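Isoflavone reductase (Medicago sativa, PDB 2GAS) reduces achiral isoflavones such as 2'-hydroxyformononetin to chiral isoflavanones with NADPH, a late step in making the alfalfa phytoalexin medicarpin. Local coordinates at residues Pro110-Leu115 with Tyr149-Ala154; Gly186-Glu191 with Leu221-Val226; Ile199-Asp204 with Glu289-Val294; His213-Lys218 with Asp284-Glu289. One frame throughout, in Å; residues are numbered along the deposited sequence.

Interaction 1: Pro110-Leu115 with Tyr149-Ala154; sequences PSEFGL and YLCCHA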
loop_
_atom_site.group_PDB
_atom_site.type_symbol
_atom_site.label_atom_id
_atom_site.label_comp_id
_atom_site.label_asym_id
_atom_site.label_seq_id
_atom_site.Cartn_x
_atom_site.Cartn_y
_atom_site.Cartn_z
ATOM N N PRO A 110 -2.871 -1.375 10.313
ATOM C CA PRO A 110 -1.667 -2.202 10.208
ATOM C C PRO A 110 -1.023 -2.049 8.827
ATOM O O PRO A 110 -1.576 -1.387 7.943
ATOM C CB PRO A 110 -2.190 -3.615 10.470
ATOM C CG PRO A 110 -3.610 -3.542 9.981
ATOM C CD PRO A 110 -4.073 -2.205 10.494
ATOM N N SER A 111 0.141 -2.668 8.651
ATOM C CA SER A 111 0.891 -2.591 7.402
ATOM C C SER A 111 0.244 -3.404 6.282
ATOM O O SER A 111 0.681 -4.508 5.955
ATOM C CB SER A 111 2.334 -3.060 7.641
ATOM O OG SER A 111 3.130 -2.893 6.483
ATOM N N GLU A 112 -0.805 -2.836 5.699
ATOM C CA GLU A 112 -1.537 -3.473 4.617
ATOM C C GLU A 112 -1.035 -2.840 3.328
ATOM O O GLU A 112 0.024 -3.208 2.829
ATOM C CB GLU A 112 -3.035 -3.231 4.811
ATOM C CG GLU A 112 -3.634 -3.977 6.014
ATOM C CD GLU A 112 -3.963 -5.422 5.691
ATOM O OE1 GLU A 112 -4.189 -5.717 4.498
ATOM O OE2 GLU A 112 -4.016 -6.257 6.624
ATOM N N PHE A 113 -1.795 -1.887 2.802
ATOM C CA PHE A 113 -1.399 -1.163 1.599
ATOM C C PHE A 113 -1.096 -2.028 0.379
ATOM O O PHE A 113 -0.137 -1.787 -0.364
ATOM C CB PHE A 113 -0.207 -0.253 1.934
ATOM C CG PHE A 113 -0.483 0.686 3.073
ATOM C CD1 PHE A 113 -0.050 0.388 4.365
ATOM C CD2 PHE A 113 -1.257 1.831 2.871
ATOM C CE1 PHE A 113 -0.387 1.204 5.441
ATOM C CE2 PHE A 113 -1.598 2.654 3.946
ATOM C CZ PHE A 113 -1.163 2.338 5.235
ATOM N N GLY A 114 -1.941 -3.030 0.178
ATOM C CA GLY A 114 -1.808 -3.924 -0.954
ATOM C C GLY A 114 -3.168 -4.528 -1.232
ATOM O O GLY A 114 -4.195 -3.874 -1.057
ATOM N N LEU A 115 -3.190 -5.778 -1.670
ATOM C CA LEU A 115 -4.463 -6.433 -1.946
ATOM C C LEU A 115 -5.142 -6.777 -0.624
ATOM O O LEU A 115 -4.564 -6.593 0.447
ATOM C CB LEU A 115 -4.241 -7.719 -2.756
ATOM C CG LEU A 115 -3.767 -8.967 -1.997
ATOM C CD1 LEU A 115 -3.693 -10.138 -2.958
ATOM C CD2 LEU A 115 -2.412 -8.713 -1.359
ATOM N N TYR A 149 -8.231 -1.724 7.596
ATOM C CA TYR A 149 -7.272 -2.369 6.700
ATOM C C TYR A 149 -7.347 -1.608 5.387
ATOM O O TYR A 149 -8.366 -1.651 4.703
ATOM C CB TYR A 149 -7.657 -3.832 6.472
ATOM C CG TYR A 149 -7.779 -4.648 7.740
ATOM C CD1 TYR A 149 -8.727 -5.661 7.840
ATOM C CD2 TYR A 149 -6.931 -4.422 8.828
ATOM C CE1 TYR A 149 -8.834 -6.436 8.998
ATOM C CE2 TYR A 149 -7.030 -5.192 9.985
ATOM C CZ TYR A 149 -7.979 -6.193 10.059
ATOM O OH TYR A 149 -8.072 -6.955 11.203
ATOM N N LEU A 150 -6.272 -0.908 5.043
ATOM C CA LEU A 150 -6.246 -0.105 3.822
ATOM C C LEU A 150 -5.723 -0.954 2.666
ATOM O O LEU A 150 -4.527 -1.189 2.540
ATOM C CB LEU A 150 -5.368 1.131 4.041
ATOM C CG LEU A 150 -5.504 2.355 3.121
ATOM C CD1 LEU A 150 -5.157 1.980 1.685
ATOM C CD2 LEU A 150 -6.914 2.907 3.201
ATOM N N CYS A 151 -6.642 -1.426 1.831
ATOM C CA CYS A 151 -6.297 -2.272 0.694
ATOM C C CYS A 151 -6.306 -1.422 -0.571
ATOM O O CYS A 151 -7.341 -1.263 -1.224
ATOM C CB CYS A 151 -7.307 -3.417 0.597
ATOM S SG CYS A 151 -7.465 -4.337 2.159
ATOM N N CYS A 152 -5.139 -0.879 -0.907
ATOM C CA CYS A 152 -5.001 0.002 -2.069
ATOM C C CYS A 152 -4.577 -0.700 -3.345
ATOM O O CYS A 152 -4.404 -0.060 -4.382
ATOM C CB CYS A 152 -4.001 1.116 -1.757
ATOM S SG CYS A 152 -2.343 0.509 -1.350
ATOM N N HIS A 153 -4.389 -2.010 -3.268
ATOM C CA HIS A 153 -3.987 -2.784 -4.426
ATOM C C HIS A 153 -2.683 -2.340 -5.092
ATOM O O HIS A 153 -1.682 -2.159 -4.402
ATOM C CB HIS A 153 -5.161 -2.855 -5.408
ATOM C CG HIS A 153 -6.283 -3.706 -4.900
ATOM N ND1 HIS A 153 -6.171 -5.073 -4.777
ATOM C CD2 HIS A 153 -7.479 -3.378 -4.357
ATOM C CE1 HIS A 153 -7.244 -5.551 -4.172
ATOM N NE2 HIS A 153 -8.053 -4.541 -3.906
ATOM N N ALA A 154 -2.686 -2.127 -6.405
ATOM C CA ALA A 154 -1.451 -1.809 -7.116
ATOM C C ALA A 154 -0.961 -0.367 -7.199
ATOM O O ALA A 154 -1.554 0.463 -7.882
ATOM C CB ALA A 154 -1.520 -2.399 -8.529
HETATM O O HOH W 1 -4.298 -0.716 7.122
#
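Pro110 meets the phenol ring of Tyr149 at its rim: the proline CG lies 3.6 Å from Tyr149 CD2, close to the ring plane, so the pyrrolidine nudges the edge of the tyrosine. Glu112 points toward the strand. Its CG is anti to the carbonyl carbon (chi1 -69°) and the chain bends at chi2, which brings CG and CD against the CB of Tyr149 as the two side chains cross at a slant, and sends the carboxylate on to a salt bridge with Arg137. Phe113 turns the other way; its CE2 approaches Leu150 CG obliquely at 4.0 Å, while its CB touches Cys152 SG. Farther along, the imidazole of His153 has Gly114 O over one face and the backbone and CB of Leu115 beside ND1, and its NE2 is bonded to Tyr277.

Two backbone bonds tie the segments. Phe113 N donates a hydrogen bond to Leu150 O (2.8 Å), and His153 N donates one to Gly114 O (2.9 Å). A water bridges Pro110 O and Leu150 N.

The chemistry points to the active site. Lys133, the inferred proton acceptor, binds Glu112 O, and Arg137 is an NADP(+) ligand by similarity; pinning the loop to strand 148-151 therefore probably helps to position both, with the Glu112 carboxylate likely balancing the arginine's charge.

Interaction 2: Gly186-Glu191 with Leu221-Val226; sequences GAYVTE and LTQNEV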
loop_
_atom_site.group_PDB
_atom_site.type_symbol
_atom_site.label_atom_id
_atom_site.label_comp_id
_atom_site.label_asym_id
_atom_site.label_seq_id
_atom_site.Cartn_x
_atom_site.Cartn_y
_atom_site.Cartn_z
ATOM N N GLY A 186 -7.295 -4.946 -13.001
ATOM C CA GLY A 186 -6.329 -4.638 -11.959
ATOM C C GLY A 186 -6.720 -3.260 -11.457
ATOM O O GLY A 186 -7.398 -2.529 -12.179
ATOM N N ALA A 187 -6.321 -2.899 -10.238
ATOM C CA ALA A 187 -6.655 -1.583 -9.678
ATOM C C ALA A 187 -5.366 -0.827 -9.374
ATOM O O ALA A 187 -4.525 -1.313 -8.620
ATOM C CB ALA A 187 -7.493 -1.753 -8.407
ATOM N N TYR A 188 -5.213 0.356 -9.969
ATOM C CA TYR A 188 -4.013 1.170 -9.797
ATOM C C TYR A 188 -4.271 2.503 -9.104
ATOM O O TYR A 188 -5.303 3.132 -9.312
ATOM C CB TYR A 188 -3.365 1.434 -11.159
ATOM C CG TYR A 188 -3.038 0.175 -11.919
ATOM C CD1 TYR A 188 -3.976 -0.407 -12.772
ATOM C CD2 TYR A 188 -1.812 -0.463 -11.752
ATOM C CE1 TYR A 188 -3.702 -1.598 -13.441
ATOM C CE2 TYR A 188 -1.526 -1.660 -12.415
ATOM C CZ TYR A 188 -2.476 -2.219 -13.256
ATOM O OH TYR A 188 -2.205 -3.410 -13.903
ATOM N N VAL A 189 -3.307 2.936 -8.297
ATOM C CA VAL A 189 -3.425 4.188 -7.559
ATOM C C VAL A 189 -2.028 4.728 -7.255
ATOM O O VAL A 189 -1.107 3.956 -6.973
ATOM C CB VAL A 189 -4.219 3.963 -6.237
ATOM C CG1 VAL A 189 -3.501 2.943 -5.361
ATOM C CG2 VAL A 189 -4.402 5.272 -5.490
ATOM N N THR A 190 -1.855 6.045 -7.321
ATOM C CA THR A 190 -0.542 6.619 -7.039
ATOM C C THR A 190 -0.274 6.596 -5.538
ATOM O O THR A 190 -1.204 6.539 -4.737
ATOM C CB THR A 190 -0.424 8.082 -7.527
ATOM O OG1 THR A 190 -1.281 8.923 -6.742
ATOM C CG2 THR A 190 -0.827 8.189 -8.990
ATOM N N GLU A 191 1.001 6.642 -5.160
ATOM C CA GLU A 191 1.361 6.637 -3.746
ATOM C C GLU A 191 0.770 7.866 -3.061
ATOM O O GLU A 191 0.266 7.779 -1.945
ATOM C CB GLU A 191 2.883 6.632 -3.564
ATOM C CG GLU A 191 3.598 5.370 -4.063
ATOM C CD GLU A 191 3.609 5.260 -5.575
ATOM O OE1 GLU A 191 3.801 6.294 -6.243
ATOM O OE2 GLU A 191 3.440 4.142 -6.098
ATOM N N LEU A 221 -8.375 -1.295 -14.661
ATOM C CA LEU A 221 -8.062 -1.699 -16.026
ATOM C C LEU A 221 -7.408 -3.060 -16.172
ATOM O O LEU A 221 -6.611 -3.470 -15.333
ATOM C CB LEU A 221 -7.112 -0.663 -16.630
ATOM C CG LEU A 221 -7.524 0.809 -16.566
ATOM C CD1 LEU A 221 -6.295 1.695 -16.728
ATOM C CD2 LEU A 221 -8.555 1.096 -17.643
ATOM N N THR A 222 -7.736 -3.753 -17.258
ATOM C CA THR A 222 -7.124 -5.048 -17.538
ATOM C C THR A 222 -5.750 -4.738 -18.127
ATOM O O THR A 222 -5.496 -3.608 -18.547
ATOM C CB THR A 222 -7.925 -5.836 -18.584
ATOM O OG1 THR A 222 -7.851 -5.156 -19.846
ATOM C CG2 THR A 222 -9.382 -5.949 -18.162
ATOM N N GLN A 223 -4.859 -5.724 -18.173
ATOM C CA GLN A 223 -3.537 -5.464 -18.729
ATOM C C GLN A 223 -3.647 -5.051 -20.201
ATOM O O GLN A 223 -2.877 -4.219 -20.685
ATOM C CB GLN A 223 -2.635 -6.694 -18.584
ATOM C CG GLN A 223 -1.203 -6.454 -19.047
ATOM C CD GLN A 223 -0.431 -5.499 -18.147
ATOM O OE1 GLN A 223 -1.013 -4.749 -17.356
ATOM N NE2 GLN A 223 0.893 -5.518 -18.277
ATOM N N ASN A 224 -4.610 -5.625 -20.915
ATOM C CA ASN A 224 -4.803 -5.275 -22.322
ATOM C C ASN A 224 -5.220 -3.811 -22.426
ATOM O O ASN A 224 -4.806 -3.103 -23.347
ATOM C CB ASN A 224 -5.876 -6.169 -22.959
ATOM C CG ASN A 224 -5.364 -7.564 -23.283
ATOM O OD1 ASN A 224 -6.148 -8.497 -23.491
ATOM N ND2 ASN A 224 -4.049 -7.712 -23.340
ATOM N N GLU A 225 -6.051 -3.360 -21.489
ATOM C CA GLU A 225 -6.502 -1.970 -21.480
ATOM C C GLU A 225 -5.347 -1.031 -21.132
ATOM O O GLU A 225 -5.238 0.059 -21.689
ATOM C CB GLU A 225 -7.664 -1.803 -20.498
ATOM C CG GLU A 225 -8.962 -2.418 -21.014
ATOM C CD GLU A 225 -10.066 -2.471 -19.974
ATOM O OE1 GLU A 225 -11.248 -2.564 -20.370
ATOM O OE2 GLU A 225 -9.762 -2.433 -18.765
ATOM N N VAL A 226 -4.482 -1.457 -20.213
ATOM C CA VAL A 226 -3.321 -0.658 -19.821
ATOM C C VAL A 226 -2.401 -0.482 -21.034
ATOM O O VAL A 226 -1.968 0.629 -21.356
ATOM C CB VAL A 226 -2.520 -1.352 -18.680
ATOM C CG1 VAL A 226 -1.155 -0.697 -18.515
ATOM C CG2 VAL A 226 -3.299 -1.263 -17.366
HETATM O O HOH W 2 -4.133 -4.730 -15.053
HETATM O O HOH W 3 0.454 -2.776 -15.741
#
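Gly186 and Leu221 make an antiparallel hydrogen-bonded pair, and both backbone bonds are present: Gly186 N to Leu221 O at 2.8 Å and Leu221 N to Gly186 O at 2.9 Å.

Water carries the remaining polar links. One molecule joins Tyr188 OH (2.6 Å) to Leu221 O, to which it donates, so that carbonyl is held by the glycine N-H and by water; the Tyr188 ring also turns its CE1 edge to the same oxygen. Another water sits between Tyr188 OH, at a long 3.3 Å, and Gln223 OE1, whose amide is fixed at its other end by Leu163 O.

Apolar contact is slight: Tyr188 CE1 meets Val226 CG2 obliquely at 4.0 Å.

Within 221-226, Thr222 and Glu225 form a capping box: Glu225 N bonds to Thr222 OG1 (3.0 Å), and Thr222 N returns a bond to Glu225 OE2 (2.8 Å). The carboxylate is also salt-bridged to Lys185.

Strand 220-222 thus closes one side of the small mixed sheet and passes straight into helix 223-234. Strand 185-189 runs between it and strand 154-155, and helix 156-160 packs Phe159 and Leu160 against Tyr188.

Interaction 3: Ile199-Asp204 with Glu289-Val294; sequences IRAAND and EAYPDV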
loop_
_atom_site.group_PDB
_atom_site.type_symbol
_atom_site.label_atom_id
_atom_site.label_comp_id
_atom_site.label_asym_id
_atom_site.label_seq_id
_atom_site.Cartn_x
_atom_site.Cartn_y
_atom_site.Cartn_z
ATOM N N ILE A 199 -5.807 8.874 4.937
ATOM C CA ILE A 199 -6.186 9.880 5.918
ATOM C C ILE A 199 -7.698 10.108 5.891
ATOM O O ILE A 199 -8.311 10.336 6.931
ATOM C CB ILE A 199 -5.408 11.205 5.688
ATOM C CG1 ILE A 199 -3.930 11.017 6.061
ATOM C CG2 ILE A 199 -5.992 12.317 6.555
ATOM C CD1 ILE A 199 -3.212 9.942 5.303
ATOM N N ARG A 200 -8.309 10.030 4.709
ATOM C CA ARG A 200 -9.760 10.182 4.621
ATOM C C ARG A 200 -10.392 9.078 5.463
ATOM O O ARG A 200 -11.337 9.317 6.212
ATOM C CB ARG A 200 -10.239 10.054 3.172
ATOM C CG ARG A 200 -10.146 11.330 2.362
ATOM C CD ARG A 200 -11.135 12.372 2.872
ATOM N NE ARG A 200 -12.258 12.573 1.960
ATOM C CZ ARG A 200 -13.530 12.402 2.302
ATOM N NH1 ARG A 200 -13.839 12.024 3.535
ATOM N NH2 ARG A 200 -14.493 12.615 1.418
ATOM N N ALA A 201 -9.851 7.868 5.343
ATOM C CA ALA A 201 -10.354 6.728 6.098
ATOM C C ALA A 201 -10.101 6.927 7.594
ATOM O O ALA A 201 -10.957 6.619 8.422
ATOM C CB ALA A 201 -9.676 5.432 5.610
ATOM N N ALA A 202 -8.931 7.459 7.933
ATOM C CA ALA A 202 -8.582 7.677 9.334
ATOM C C ALA A 202 -9.574 8.611 10.021
ATOM O O ALA A 202 -9.956 8.385 11.168
ATOM C CB ALA A 202 -7.174 8.247 9.432
ATOM N N ASN A 203 -9.998 9.649 9.304
ATOM C CA ASN A 203 -10.932 10.636 9.836
ATOM C C ASN A 203 -12.404 10.265 9.672
ATOM O O ASN A 203 -13.286 11.015 10.098
ATOM C CB ASN A 203 -10.683 11.999 9.177
ATOM C CG ASN A 203 -9.366 12.617 9.595
ATOM O OD1 ASN A 203 -9.046 12.663 10.782
ATOM N ND2 ASN A 203 -8.597 13.104 8.624
ATOM N N ASP A 204 -12.664 9.112 9.065
ATOM C CA ASP A 204 -14.028 8.645 8.831
ATOM C C ASP A 204 -14.448 7.596 9.857
ATOM O O ASP A 204 -13.970 6.465 9.832
ATOM C CB ASP A 204 -14.125 8.070 7.412
ATOM C CG ASP A 204 -15.491 7.480 7.102
ATOM O OD1 ASP A 204 -16.456 7.743 7.853
ATOM O OD2 ASP A 204 -15.605 6.760 6.089
ATOM N N GLU A 289 -16.816 4.943 -3.507
ATOM C CA GLU A 289 -18.207 5.221 -3.145
ATOM C C GLU A 289 -18.313 6.093 -1.900
ATOM O O GLU A 289 -19.194 6.951 -1.798
ATOM C CB GLU A 289 -18.963 3.914 -2.898
ATOM C CG GLU A 289 -19.016 2.978 -4.090
ATOM C CD GLU A 289 -19.774 3.572 -5.263
ATOM O OE1 GLU A 289 -20.960 3.925 -5.086
ATOM O OE2 GLU A 289 -19.183 3.682 -6.359
ATOM N N ALA A 290 -17.411 5.868 -0.950
ATOM C CA ALA A 290 -17.419 6.622 0.295
ATOM C C ALA A 290 -16.804 8.004 0.163
ATOM O O ALA A 290 -17.237 8.950 0.826
ATOM C CB ALA A 290 -16.683 5.839 1.380
ATOM N N TYR A 291 -15.795 8.123 -0.693
ATOM C CA TYR A 291 -15.097 9.389 -0.870
ATOM C C TYR A 291 -15.013 9.796 -2.341
ATOM O O TYR A 291 -13.918 10.006 -2.871
ATOM C CB TYR A 291 -13.686 9.264 -0.292
ATOM C CG TYR A 291 -13.629 8.468 0.998
ATOM C CD1 TYR A 291 -14.317 8.899 2.135
ATOM C CD2 TYR A 291 -12.903 7.278 1.078
ATOM C CE1 TYR A 291 -14.286 8.168 3.319
ATOM C CE2 TYR A 291 -12.864 6.535 2.267
ATOM C CZ TYR A 291 -13.560 6.990 3.378
ATOM O OH TYR A 291 -13.546 6.276 4.555
ATOM N N PRO A 292 -16.168 9.945 -3.012
ATOM C CA PRO A 292 -16.200 10.327 -4.430
ATOM C C PRO A 292 -15.610 11.702 -4.742
ATOM O O PRO A 292 -15.269 11.995 -5.888
ATOM C CB PRO A 292 -17.685 10.245 -4.769
ATOM C CG PRO A 292 -18.332 10.666 -3.485
ATOM C CD PRO A 292 -17.533 9.887 -2.457
ATOM N N ASP A 293 -15.476 12.536 -3.718
ATOM C CA ASP A 293 -14.932 13.878 -3.889
ATOM C C ASP A 293 -13.418 13.910 -4.086
ATOM O O ASP A 293 -12.872 14.916 -4.534
ATOM C CB ASP A 293 -15.291 14.726 -2.676
ATOM C CG ASP A 293 -14.763 14.132 -1.395
ATOM O OD1 ASP A 293 -13.808 14.692 -0.824
ATOM O OD2 ASP A 293 -15.295 13.091 -0.968
ATOM N N VAL A 294 -12.729 12.827 -3.741
ATOM C CA VAL A 294 -11.281 12.806 -3.909
ATOM C C VAL A 294 -10.922 12.723 -5.393
ATOM O O VAL A 294 -11.279 11.760 -6.069
ATOM C CB VAL A 294 -10.644 11.620 -3.151
ATOM C CG1 VAL A 294 -9.144 11.570 -3.417
ATOM C CG2 VAL A 294 -10.908 11.767 -1.659
#
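Arg200 reaches out from helix 191-202 across the ring of Tyr291, and its side chain can be followed outward atom by atom. CB sits over the middle of the phenol, 4.2 Å from the centroid and only 4° off the ring normal, a CH-pi contact. CG, anti to the carbonyl carbon (chi1 -84°), comes alongside Val294 CG2 at 4.1 Å. Bends at chi2 and chi3 then steer the chain on toward Asp293, with Arg200 NE 3.9 Å from Val294 CG2. At CZ the guanidinium has swung over the ring rim: Tyr291 CD1 lies against one of its faces, and NH1 is 3.5 Å from that carbon. The two planes are steeply inclined, 58° apart. NH2 ends the chain in a salt bridge with Asp293. Arg200 NH2 lies 2.6 Å from Asp293 OD2, in the guanidinium plane and on the syn lone pair; the bond to OD1 is weak.

Tyr291 is gripped from several directions. Ala290 CB covers the ring face opposite Arg200, Phe197 also packs on it, and Tyr291 OH donates to Asp204 OD2 at 2.6 Å, on the anti lone pair, with the carboxylate nearly perpendicular to the ring. Asp204 OD1 is engaged by Asn206 N.

With both faces covered and its hydroxyl bonded, the phenol has little scope to turn. Arginine links this largely buried ring to the exposed Asp293, so aromatic packing gives way to a charged pair at the surface, joining the end of helix 191-202 to the turn after helix 287-290.

Interaction 4: His213-Lys218 with Asp284-Glu289; sequences HIRLPK and DIEASE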
loop_
_atom_site.group_PDB
_atom_site.type_symbol
_atom_site.label_atom_id
_atom_site.label_comp_id
_atom_site.label_asym_id
_atom_site.label_seq_id
_atom_site.Cartn_x
_atom_site.Cartn_y
_atom_site.Cartn_z
ATOM N N HIS A 213 -11.327 -0.479 0.538
ATOM C CA HIS A 213 -10.793 -0.907 -0.750
ATOM C C HIS A 213 -10.698 0.214 -1.764
ATOM O O HIS A 213 -11.664 0.944 -1.984
ATOM C CB HIS A 213 -11.685 -2.009 -1.312
ATOM C CG HIS A 213 -11.960 -3.103 -0.332
ATOM N ND1 HIS A 213 -11.174 -4.233 -0.240
ATOM C CD2 HIS A 213 -12.881 -3.203 0.654
ATOM C CE1 HIS A 213 -11.601 -4.979 0.763
ATOM N NE2 HIS A 213 -12.634 -4.376 1.323
ATOM N N ILE A 214 -9.531 0.336 -2.388
ATOM C CA ILE A 214 -9.332 1.363 -3.398
ATOM C C ILE A 214 -9.368 0.730 -4.788
ATOM O O ILE A 214 -8.422 0.063 -5.204
ATOM C CB ILE A 214 -7.967 2.081 -3.228
ATOM C CG1 ILE A 214 -7.770 2.525 -1.776
ATOM C CG2 ILE A 214 -7.890 3.279 -4.178
ATOM C CD1 ILE A 214 -8.697 3.608 -1.324
ATOM N N ARG A 215 -10.486 0.900 -5.483
ATOM C CA ARG A 215 -10.649 0.411 -6.852
ATOM C C ARG A 215 -11.274 1.613 -7.554
ATOM O O ARG A 215 -12.493 1.738 -7.605
ATOM C CB ARG A 215 -11.608 -0.786 -6.928
ATOM C CG ARG A 215 -10.975 -2.157 -6.681
ATOM C CD ARG A 215 -11.241 -2.671 -5.277
ATOM N NE ARG A 215 -12.664 -2.846 -4.974
ATOM C CZ ARG A 215 -13.366 -3.960 -5.188
ATOM N NH1 ARG A 215 -12.795 -5.031 -5.724
ATOM N NH2 ARG A 215 -14.641 -4.013 -4.826
ATOM N N LEU A 216 -10.429 2.502 -8.070
ATOM C CA LEU A 216 -10.896 3.721 -8.732
ATOM C C LEU A 216 -11.329 3.447 -10.178
ATOM O O LEU A 216 -10.570 2.916 -10.979
ATOM C CB LEU A 216 -9.788 4.774 -8.667
ATOM C CG LEU A 216 -9.228 4.984 -7.249
ATOM C CD1 LEU A 216 -7.944 5.784 -7.307
ATOM C CD2 LEU A 216 -10.265 5.681 -6.374
ATOM N N PRO A 217 -12.569 3.824 -10.525
ATOM C CA PRO A 217 -13.144 3.622 -11.858
ATOM C C PRO A 217 -12.236 3.772 -13.079
ATOM O O PRO A 217 -12.103 2.838 -13.866
ATOM C CB PRO A 217 -14.313 4.602 -11.871
ATOM C CG PRO A 217 -14.794 4.511 -10.461
ATOM C CD PRO A 217 -13.494 4.595 -9.676
ATOM N N LYS A 218 -11.610 4.931 -13.241
ATOM C CA LYS A 218 -10.753 5.151 -14.400
ATOM C C LYS A 218 -9.413 4.434 -14.326
ATOM O O LYS A 218 -8.662 4.418 -15.303
ATOM C CB LYS A 218 -10.528 6.649 -14.617
ATOM C CG LYS A 218 -11.770 7.374 -15.125
ATOM C CD LYS A 218 -11.523 8.864 -15.327
ATOM C CE LYS A 218 -11.287 9.572 -14.002
ATOM N NZ LYS A 218 -11.096 11.042 -14.179
ATOM N N ASP A 284 -16.667 -4.251 4.713
ATOM C CA ASP A 284 -15.914 -3.477 3.731
ATOM C C ASP A 284 -16.499 -2.117 3.374
ATOM O O ASP A 284 -17.703 -1.895 3.469
ATOM C CB ASP A 284 -15.793 -4.271 2.422
ATOM C CG ASP A 284 -15.270 -5.686 2.622
ATOM O OD1 ASP A 284 -14.122 -5.848 3.088
ATOM O OD2 ASP A 284 -16.010 -6.642 2.293
ATOM N N ILE A 285 -15.612 -1.226 2.941
ATOM C CA ILE A 285 -15.966 0.113 2.493
ATOM C C ILE A 285 -15.292 0.267 1.128
ATOM O O ILE A 285 -14.130 -0.102 0.971
ATOM C CB ILE A 285 -15.410 1.202 3.448
ATOM C CG1 ILE A 285 -16.150 1.164 4.787
ATOM C CG2 ILE A 285 -15.532 2.573 2.801
ATOM C CD1 ILE A 285 -17.631 1.421 4.685
ATOM N N GLU A 286 -16.020 0.777 0.136
ATOM C CA GLU A 286 -15.461 0.990 -1.199
ATOM C C GLU A 286 -15.069 2.469 -1.257
ATOM O O GLU A 286 -15.932 3.350 -1.262
ATOM C CB GLU A 286 -16.518 0.678 -2.267
ATOM C CG GLU A 286 -15.991 0.651 -3.695
ATOM C CD GLU A 286 -15.155 -0.579 -3.976
ATOM O OE1 GLU A 286 -13.952 -0.435 -4.288
ATOM O OE2 GLU A 286 -15.704 -1.697 -3.883
ATOM N N ALA A 287 -13.771 2.747 -1.293
ATOM C CA ALA A 287 -13.303 4.130 -1.300
ATOM C C ALA A 287 -13.942 5.029 -2.354
ATOM O O ALA A 287 -14.294 6.166 -2.055
ATOM C CB ALA A 287 -11.795 4.167 -1.440
ATOM N N SER A 288 -14.093 4.535 -3.578
ATOM C CA SER A 288 -14.685 5.352 -4.632
ATOM C C SER A 288 -16.133 5.745 -4.319
ATOM O O SER A 288 -16.622 6.765 -4.807
ATOM C CB SER A 288 -14.619 4.616 -5.977
ATOM O OG SER A 288 -15.334 3.396 -5.930
ATOM N N GLU A 289 -16.816 4.943 -3.507
ATOM C CA GLU A 289 -18.207 5.221 -3.145
ATOM C C GLU A 289 -18.313 6.093 -1.900
ATOM O O GLU A 289 -19.194 6.951 -1.798
ATOM C CB GLU A 289 -18.963 3.914 -2.898
ATOM C CG GLU A 289 -19.016 2.978 -4.090
ATOM C CD GLU A 289 -19.774 3.572 -5.263
ATOM O OE1 GLU A 289 -20.960 3.925 -5.086
ATOM O OE2 GLU A 289 -19.183 3.682 -6.359
HETATM O O HOH W 4 -12.905 1.998 -4.667
#
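Arg215 and Glu286 find each other through bent chains. The glutamate sets CG anti to its own nitrogen (chi1 -171°) and turns at chi2, while the arginine bends at chi2 and chi3, and the two side chains cross at about a right angle. Their flat ends nevertheless come almost coplanar, 17° apart. The result is a side-on, two-nitrogen salt bridge: Arg215 NE to Glu286 OE1 at 2.8 Å and Arg215 NH2 to Glu286 OE2 at 2.7 Å, each on a syn lone pair. Tyr277 packs on the arginine in a cation-pi contact, which should help hold the guanidinium.

His213 points its NE2 at Asp284 OD1, 2.7 Å away. The oxygen lies near the imidazole plane, but the histidine stands above the plane of the carboxylate. Its ND1 is bonded to Tyr277 OH, so both ring nitrogens have partners, and Asp284 also bridges to Arg119.

Backbone bonds set the parallel pairing: His213 N to Ile285 O at 2.9 Å and Ala287 N to His213 O at 2.9 Å. A water accepts hydrogen bonds from Arg215 N and Ser288 N and donates to Glu286 OE1.

Strand 210-213 is the middle strand of the three-stranded parallel sheet, between 148-151 and 284-286. Where the pairing ends, Glu286 stands at the N-cap position of helix 287-290, and Phe197 of helix 191-202 packs against Ile214, Leu216 and Ala287.

Interaction 1 lies nearest the middle of the molecule, about 4 Å from its centre, and the other three are 14 to 16 Å from it. It closes first along the chain; the segments of interaction 2 alternate with those of both 3 and 4, and interaction 4 is nested inside interaction 3. Interaction 1 uses the edge strand 148-151, interaction 4 the middle strand 210-213 and the far edge 284-286, joined by Cys151 O to Ile214 N. Ala154 carries interaction 1 into the mixed sheet of interaction 2. Interactions 3 and 4 share helix 287-290. Within the Rossmann-type NmrA fold, interaction 1 holds the loop near the probable NADP(+) site to the parallel sheet; the others join that region to the mixed sheet and flanking helices.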